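Local coordinates for tetraacyldisaccharide 4'-kinase (Aquifex aeolicus, PDB 4ITN), which probably transfers the gamma-phosphate of ATP to the 4'-position of a tetraacyldisaccharide 1-phosphate, forming lipid IVA in lipid A biosynthesis, at residues A[42-47]-A[151-156]; A[67-72]-A[134-139]. One frame throughout, in Å; residues are numbered along the deposited sequence.

Contact 1: A[42-47]-A[151-156]; sequences GNLSVG and NILLLK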
ATOM      1  N   GLY A  42      -0.245   5.853  -6.288  1.00 37.81           N
ATOM      2  CA  GLY A  42      -1.465   6.249  -5.605  1.00 39.74           C
ATOM      3  C   GLY A  42      -2.738   5.828  -6.311  1.00 42.01           C
ATOM      4  O   GLY A  42      -2.707   5.048  -7.266  1.00 38.03           O
ATOM      5  N   ASN A  43      -3.863   6.372  -5.851  1.00 40.15           N
ATOM      6  CA  ASN A  43      -5.170   6.120  -6.455  1.00 46.24           C
ATOM      7  C   ASN A  43      -6.129   7.306  -6.332  1.00 47.41           C
ATOM      8  O   ASN A  43      -5.878   8.238  -5.573  1.00 36.65           O
ATOM      9  CB  ASN A  43      -5.832   4.889  -5.832  1.00 60.68           C
ATOM     10  CG  ASN A  43      -4.888   4.090  -4.955  1.00 60.80           C
ATOM     11  OD1 ASN A  43      -3.967   4.632  -4.350  1.00 64.53           O
ATOM     12  ND2 ASN A  43      -5.121   2.789  -4.882  1.00 55.07           N
ATOM     13  N   LEU A  44      -7.229   7.257  -7.080  1.00 39.87           N
ATOM     14  CA  LEU A  44      -8.347   8.178  -6.900  1.00 48.27           C
ATOM     15  C   LEU A  44      -9.126   7.942  -5.611  1.00 60.12           C
ATOM     16  O   LEU A  44      -9.463   8.876  -4.889  1.00 57.19           O
ATOM     17  CB  LEU A  44      -9.272   8.123  -8.114  1.00 50.27           C
ATOM     18  CG  LEU A  44      -8.548   8.320  -9.445  1.00 50.33           C
ATOM     19  CD1 LEU A  44      -9.513   8.260 -10.615  1.00 54.50           C
ATOM     20  CD2 LEU A  44      -7.775   9.627  -9.449  1.00 42.57           C
ATOM     21  N   SER A  45      -9.400   6.672  -5.340  1.00 52.48           N
ATOM     22  CA  SER A  45     -10.067   6.241  -4.122  1.00 50.08           C
ATOM     23  C   SER A  45      -9.016   5.972  -3.067  1.00 56.42           C
ATOM     24  O   SER A  45      -7.824   6.036  -3.350  1.00 49.74           O
ATOM     25  CB  SER A  45     -10.916   4.995  -4.362  1.00 58.16           C
ATOM     26  OG  SER A  45     -10.359   4.181  -5.372  1.00 55.70           O
ATOM     27  N   VAL A  46      -9.443   5.695  -1.845  1.00 61.59           N
ATOM     28  CA  VAL A  46      -8.477   5.386  -0.809  1.00 73.38           C
ATOM     29  C   VAL A  46      -7.713   4.103  -1.130  1.00 66.36           C
ATOM     30  O   VAL A  46      -8.295   3.076  -1.465  1.00 66.68           O
ATOM     31  CB  VAL A  46      -9.154   5.255   0.565  1.00 75.41           C
ATOM     32  CG1 VAL A  46      -8.108   5.207   1.667  1.00 71.16           C
ATOM     33  CG2 VAL A  46     -10.116   6.411   0.785  1.00 74.27           C
ATOM     34  N   GLY A  47      -6.397   4.183  -0.991  1.00 60.12           N
ATOM     35  CA  GLY A  47      -5.479   3.070  -1.168  1.00 64.71           C
ATOM     36  C   GLY A  47      -5.734   1.934  -0.184  1.00 66.97           C
ATOM     37  O   GLY A  47      -5.813   2.156   1.033  1.00 60.88           O
ATOM     38  N   ASN A 151       4.554   9.107 -12.397  1.00 37.58           N
ATOM     39  CA  ASN A 151       3.336   9.202 -11.623  1.00 38.50           C
ATOM     40  C   ASN A 151       2.505   7.988 -11.963  1.00 40.73           C
ATOM     41  O   ASN A 151       1.947   7.896 -13.042  1.00 39.24           O
ATOM     42  CB  ASN A 151       2.567  10.461 -12.027  1.00 29.01           C
ATOM     43  CG  ASN A 151       1.563  10.917 -10.974  1.00 34.59           C
ATOM     44  OD1 ASN A 151       1.669  10.577  -9.786  1.00 33.94           O
ATOM     45  ND2 ASN A 151       0.589  11.739 -11.406  1.00 36.14           N
ATOM     46  N   ILE A 152       2.409   7.049 -11.039  1.00 36.97           N
ATOM     47  CA  ILE A 152       1.738   5.798 -11.346  1.00 33.96           C
ATOM     48  C   ILE A 152       0.406   5.799 -10.624  1.00 35.06           C
ATOM     49  O   ILE A 152       0.355   6.001  -9.417  1.00 33.28           O
ATOM     50  CB  ILE A 152       2.558   4.585 -10.878  1.00 38.97           C
ATOM     51  CG1 ILE A 152       3.869   4.497 -11.664  1.00 40.19           C
ATOM     52  CG2 ILE A 152       1.780   3.313 -11.117  1.00 35.42           C
ATOM     53  CD1 ILE A 152       4.775   3.376 -11.184  1.00 33.70           C
ATOM     54  N   LEU A 153      -0.673   5.601 -11.373  1.00 35.51           N
ATOM     55  CA  LEU A 153      -2.022   5.628 -10.810  1.00 38.59           C
ATOM     56  C   LEU A 153      -2.601   4.238 -10.851  1.00 40.01           C
ATOM     57  O   LEU A 153      -2.650   3.605 -11.913  1.00 42.42           O
ATOM     58  CB  LEU A 153      -2.949   6.519 -11.660  1.00 38.31           C
ATOM     59  CG  LEU A 153      -4.371   6.714 -11.121  1.00 43.63           C
ATOM     60  CD1 LEU A 153      -4.284   7.284  -9.714  1.00 35.01           C
ATOM     61  CD2 LEU A 153      -5.224   7.660 -12.038  1.00 42.00           C
ATOM     62  N   LEU A 154      -3.076   3.777  -9.706  1.00 36.82           N
ATOM     63  CA  LEU A 154      -3.779   2.503  -9.642  1.00 31.35           C
ATOM     64  C   LEU A 154      -5.271   2.786  -9.776  1.00 39.39           C
ATOM     65  O   LEU A 154      -5.775   3.756  -9.206  1.00 43.99           O
ATOM     66  CB  LEU A 154      -3.482   1.803  -8.304  1.00 30.98           C
ATOM     67  CG  LEU A 154      -2.231   0.908  -8.285  1.00 46.70           C
ATOM     68  CD1 LEU A 154      -0.980   1.647  -8.771  1.00 33.21           C
ATOM     69  CD2 LEU A 154      -2.002   0.368  -6.880  1.00 43.51           C
ATOM     70  N   LEU A 155      -5.964   1.963 -10.554  1.00 43.64           N
ATOM     71  CA  LEU A 155      -7.413   2.060 -10.735  1.00 40.92           C
ATOM     72  C   LEU A 155      -7.999   0.661 -10.633  1.00 50.06           C
ATOM     73  O   LEU A 155      -7.514  -0.255 -11.301  1.00 48.73           O
ATOM     74  CB  LEU A 155      -7.744   2.563 -12.146  1.00 42.22           C
ATOM     75  CG  LEU A 155      -7.769   4.038 -12.527  1.00 62.20           C
ATOM     76  CD1 LEU A 155      -8.230   4.112 -13.973  1.00 59.34           C
ATOM     77  CD2 LEU A 155      -8.704   4.850 -11.619  1.00 56.50           C
ATOM     78  N   LYS A 156      -9.038   0.485  -9.820  1.00 50.50           N
ATOM     79  CA  LYS A 156      -9.783  -0.777  -9.835  1.00 57.15           C
ATOM     80  C   LYS A 156     -11.087  -0.555 -10.599  1.00 73.30           C
ATOM     81  O   LYS A 156     -11.469   0.589 -10.869  1.00 65.54           O
ATOM     82  CB  LYS A 156     -10.050  -1.310  -8.413  1.00 50.35           C
ATOM     83  CG  LYS A 156     -10.835  -0.357  -7.514  1.00 52.92           C
ATOM     84  CD  LYS A 156     -10.933  -0.854  -6.075  1.00 55.80           C
ATOM     85  CE  LYS A 156     -11.416   0.276  -5.158  1.00 57.84           C
ATOM     86  NZ  LYS A 156     -11.469  -0.084  -3.703  1.00 61.03           N
TER
HETATM   87  O   HOH W   1      -7.975   4.923  -8.244  1.00 52.36           O
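Gly-42 grips the strand of 151-156 through both of its backbone polar atoms: its N donates to Ile-152 O at 3.2 Å, and its O receives Leu-154 N at 2.8 Å in a nearly straight bond (172° at the hydrogen). The parallel pairing then opens out, and a water bridges the gap, accepting from Leu-44 N and donating to Leu-154 O. Leu-153 can be followed outward from CB. With CG anti to the backbone N (chi1 -176°), its two methyls part: CD1 lies against the backbone of the neighbouring strand, 3.6 Å from Asn-43 CA and 3.7 Å from Gly-42 O, while CD2 meets Leu-44 CD2 at 4.1 Å, the two side chains crossing at about a right angle. The other methyl of Leu-44, CD1, rests on Leu-155 CD2 at 3.6 Å; Leu-44 thus bridges Leu-153 and Leu-155, alternate residues of the strand. Farther along, Ser-45 OG passes 4.1 Å from Lys-156 CE, but its hydrogen bond goes to Asp-159. Helix 49-61 covers Leu-154 through Lys-51 and Phe-54. This is a strand leading into a P-loop, as in P-loop NTPases: Ser-45, Val-46 and Gly-47 open the predicted ATP-binding loop that runs on to Thr-52.

Contact 2: A[67-72]-A[134-139]; sequences VCILSR and VFILDD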
ATOM      1  N   VAL A  67      16.665   2.197  -2.091  1.00 43.90           N
ATOM      2  CA  VAL A  67      15.284   2.651  -2.161  1.00 36.46           C
ATOM      3  C   VAL A  67      14.781   3.153  -0.805  1.00 42.64           C
ATOM      4  O   VAL A  67      15.005   2.512   0.236  1.00 36.74           O
ATOM      5  CB  VAL A  67      14.363   1.490  -2.620  1.00 49.32           C
ATOM      6  CG1 VAL A  67      12.910   1.939  -2.666  1.00 34.95           C
ATOM      7  CG2 VAL A  67      14.816   0.927  -3.981  1.00 41.90           C
ATOM      8  N   CYS A  68      14.102   4.298  -0.824  1.00 37.54           N
ATOM      9  CA  CYS A  68      13.381   4.817   0.339  1.00 35.21           C
ATOM     10  C   CYS A  68      11.920   5.117   0.048  1.00 31.59           C
ATOM     11  O   CYS A  68      11.588   5.881  -0.862  1.00 33.86           O
ATOM     12  CB  CYS A  68      14.017   6.112   0.852  1.00 33.51           C
ATOM     13  SG  CYS A  68      13.319   6.661   2.406  1.00 42.32           S
ATOM     14  N   ILE A  69      11.033   4.539   0.843  1.00 35.14           N
ATOM     15  CA  ILE A  69       9.616   4.808   0.672  1.00 36.46           C
ATOM     16  C   ILE A  69       9.255   6.020   1.532  1.00 42.69           C
ATOM     17  O   ILE A  69       9.631   6.093   2.703  1.00 36.30           O
ATOM     18  CB  ILE A  69       8.780   3.576   1.114  1.00 35.10           C
ATOM     19  CG1 ILE A  69       8.968   2.415   0.108  1.00 37.69           C
ATOM     20  CG2 ILE A  69       7.310   3.935   1.247  1.00 32.17           C
ATOM     21  CD1 ILE A  69       8.304   1.123   0.589  1.00 43.56           C
ATOM     22  N   LEU A  70       8.550   6.986   0.948  1.00 30.53           N
ATOM     23  CA  LEU A  70       8.027   8.131   1.717  1.00 31.51           C
ATOM     24  C   LEU A  70       6.546   7.939   1.951  1.00 31.75           C
ATOM     25  O   LEU A  70       5.761   8.058   1.020  1.00 35.06           O
ATOM     26  CB  LEU A  70       8.209   9.442   0.923  1.00 32.17           C
ATOM     27  CG  LEU A  70       9.681   9.765   0.628  1.00 40.71           C
ATOM     28  CD1 LEU A  70       9.838  11.076  -0.150  1.00 29.87           C
ATOM     29  CD2 LEU A  70      10.400   9.843   1.973  1.00 36.51           C
ATOM     30  N   SER A  71       6.165   7.618   3.183  1.00 30.86           N
ATOM     31  CA  SER A  71       4.767   7.401   3.509  1.00 36.38           C
ATOM     32  C   SER A  71       4.251   8.618   4.274  1.00 47.25           C
ATOM     33  O   SER A  71       5.033   9.411   4.811  1.00 44.53           O
ATOM     34  CB  SER A  71       4.589   6.146   4.389  1.00 38.40           C
ATOM     35  OG  SER A  71       5.084   4.997   3.722  1.00 52.49           O
ATOM     36  N   ARG A  72       2.934   8.761   4.324  1.00 48.98           N
ATOM     37  CA  ARG A  72       2.311   9.890   5.017  1.00 48.97           C
ATOM     38  C   ARG A  72       2.346   9.727   6.528  1.00 56.69           C
ATOM     39  O   ARG A  72       2.593  10.685   7.261  1.00 64.30           O
ATOM     40  CB  ARG A  72       0.860  10.053   4.574  1.00 42.65           C
ATOM     41  CG  ARG A  72       0.187  11.279   5.193  1.00 51.22           C
ATOM     42  CD  ARG A  72      -1.143  11.562   4.519  1.00 72.13           C
ATOM     43  NE  ARG A  72      -1.720  12.830   4.965  1.00 91.62           N
ATOM     44  CZ  ARG A  72      -2.901  13.299   4.569  1.00 94.68           C
ATOM     45  NH1 ARG A  72      -3.338  14.466   5.023  1.00 95.42           N
ATOM     46  NH2 ARG A  72      -3.641  12.605   3.714  1.00 97.22           N
ATOM     47  N   VAL A 134      16.554   6.514  -4.996  1.00 44.16           N
ATOM     48  CA  VAL A 134      15.209   6.724  -5.550  1.00 42.93           C
ATOM     49  C   VAL A 134      14.169   6.692  -4.444  1.00 39.94           C
ATOM     50  O   VAL A 134      14.305   5.914  -3.494  1.00 36.98           O
ATOM     51  CB  VAL A 134      14.866   5.671  -6.634  1.00 40.62           C
ATOM     52  CG1 VAL A 134      15.017   4.223  -6.079  1.00 35.57           C
ATOM     53  CG2 VAL A 134      13.475   5.909  -7.199  1.00 35.21           C
ATOM     54  N   PHE A 135      13.160   7.559  -4.548  1.00 36.03           N
ATOM     55  CA  PHE A 135      12.052   7.608  -3.599  1.00 37.81           C
ATOM     56  C   PHE A 135      10.819   6.971  -4.203  1.00 39.40           C
ATOM     57  O   PHE A 135      10.547   7.122  -5.391  1.00 32.83           O
ATOM     58  CB  PHE A 135      11.727   9.063  -3.193  1.00 33.04           C
ATOM     59  CG  PHE A 135      12.741   9.669  -2.258  1.00 38.75           C
ATOM     60  CD1 PHE A 135      12.847   9.218  -0.951  1.00 36.56           C
ATOM     61  CD2 PHE A 135      13.610  10.660  -2.696  1.00 31.53           C
ATOM     62  CE1 PHE A 135      13.811   9.747  -0.074  1.00 36.04           C
ATOM     63  CE2 PHE A 135      14.575  11.200  -1.832  1.00 40.69           C
ATOM     64  CZ  PHE A 135      14.673  10.751  -0.512  1.00 34.80           C
ATOM     65  N   ILE A 136      10.072   6.246  -3.384  1.00 32.27           N
ATOM     66  CA  ILE A 136       8.737   5.851  -3.789  1.00 27.37           C
ATOM     67  C   ILE A 136       7.758   6.569  -2.877  1.00 30.62           C
ATOM     68  O   ILE A 136       7.850   6.455  -1.653  1.00 28.13           O
ATOM     69  CB  ILE A 136       8.535   4.335  -3.697  1.00 36.97           C
ATOM     70  CG1 ILE A 136       9.498   3.613  -4.673  1.00 30.68           C
ATOM     71  CG2 ILE A 136       7.086   3.961  -4.019  1.00 25.26           C
ATOM     72  CD1 ILE A 136       9.593   2.087  -4.331  1.00 29.98           C
ATOM     73  N   LEU A 137       6.841   7.341  -3.467  1.00 24.59           N
ATOM     74  CA  LEU A 137       5.802   7.982  -2.662  1.00 31.32           C
ATOM     75  C   LEU A 137       4.697   6.977  -2.471  1.00 34.17           C
ATOM     76  O   LEU A 137       3.992   6.624  -3.413  1.00 39.56           O
ATOM     77  CB  LEU A 137       5.202   9.208  -3.359  1.00 37.23           C
ATOM     78  CG  LEU A 137       6.155  10.309  -3.793  1.00 42.21           C
ATOM     79  CD1 LEU A 137       5.357  11.599  -4.073  1.00 44.11           C
ATOM     80  CD2 LEU A 137       7.166  10.519  -2.673  1.00 40.34           C
ATOM     81  N   ASP A 138       4.518   6.527  -1.239  1.00 30.18           N
ATOM     82  CA  ASP A 138       3.371   5.711  -0.912  1.00 29.95           C
ATOM     83  C   ASP A 138       2.182   6.665  -0.844  1.00 34.03           C
ATOM     84  O   ASP A 138       2.235   7.670  -0.143  1.00 43.59           O
ATOM     85  CB  ASP A 138       3.608   5.034   0.437  1.00 32.37           C
ATOM     86  CG  ASP A 138       2.424   4.227   0.910  1.00 42.66           C
ATOM     87  OD1 ASP A 138       1.508   3.972   0.107  1.00 49.24           O
ATOM     88  OD2 ASP A 138       2.410   3.845   2.094  1.00 51.90           O
ATOM     89  N   ASP A 139       1.110   6.351  -1.562  1.00 31.79           N
ATOM     90  CA  ASP A 139      -0.075   7.207  -1.574  1.00 29.60           C
ATOM     91  C   ASP A 139       0.204   8.670  -1.948  1.00 34.57           C
ATOM     92  O   ASP A 139      -0.207   9.575  -1.233  1.00 34.14           O
ATOM     93  CB  ASP A 139      -0.789   7.140  -0.225  1.00 33.63           C
ATOM     94  CG  ASP A 139      -2.200   7.679  -0.286  1.00 46.84           C
ATOM     95  OD1 ASP A 139      -2.583   8.229  -1.335  1.00 51.17           O
ATOM     96  OD2 ASP A 139      -2.926   7.552   0.716  1.00 44.68           O
TER
HETATM   97  O   HOH W   2       1.258   7.106   2.813  1.00 37.29           O
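The Phe-135 ring lies obliquely against Leu-70, whose CG stands 3.6 Å from Phe-135 CD1, and Cys-68 SG sits at the ring edge, 5.2 Å from the centroid and 78° off its normal, a Cys sulfur-aromatic contact. Ala-126 and Leu-127 of helix 119-130 also touch the Phe-135 side chain. The contact joins two parallel neighbours in the core sheet of the P-loop kinase domain, paired in register from Val-67 with Val-134 to Leu-70 with Leu-137. Four backbone bonds stitch them, in which Cys-68 and Leu-70 each use both N and O; the shortest, Leu-70 N to Ile-136 O, is 2.7 Å. Cys-68 O also receives a CA-H...O contact from Phe-135.

Leu-70, Phe-135 and Leu-137 share one face of the sheet with Cys-68. There Leu-70 CD1 is wedged between the ring and Leu-137 CD2, 3.7 Å from the latter. Val-67, Ile-69, Val-134 and Ile-136 occupy the other face: Val-67 CG2 runs beside Val-134 CG1 at 3.9 Å, and Val-67 CG1 meets Ile-136 CD1 at 3.7 Å. Helix 49-61 packs on this side, through Val-55 on Ile-69 and Leu-58 and Ala-59 on Ile-136.

At the C-terminal ends the packing turns polar. Water joins Arg-72 N to Asp-138 O, which also accepts from Arg-119. With chi1 at 176° the Asp-138 carboxylate swings away from its own N and comes alongside Ser-71. Its two oxygens divide their partners: OD1 forms a salt bridge with Lys-51, of the predicted ATP site, whereas Ser-71 OG gives only a weak bond, 3.3 Å long, to Asp-138 OD2.

How the contacts relate
Strand 38-43 links the two contacts: it pairs with strand 150-155 in contact 1 and, as a parallel neighbour, with strand 134-138 of contact 2. The order across this part of the sheet is therefore 67-71, 134-138, 38-43, 150-155. Although their centres are 15 Å apart, the nearest atoms of the contacts approach to about 4 Å without touching. Both converge on the predicted ATP site. Contact 1 carries the first residues of its loop, and the Lys-51 that follows touches Asn-43 and Leu-154 there while reaching across to the carboxylate of Asp-138 in contact 2. Arg-171 is a second shared partner, hydrogen-bonded to Asn-43 O and weakly ion-paired with Asp-139.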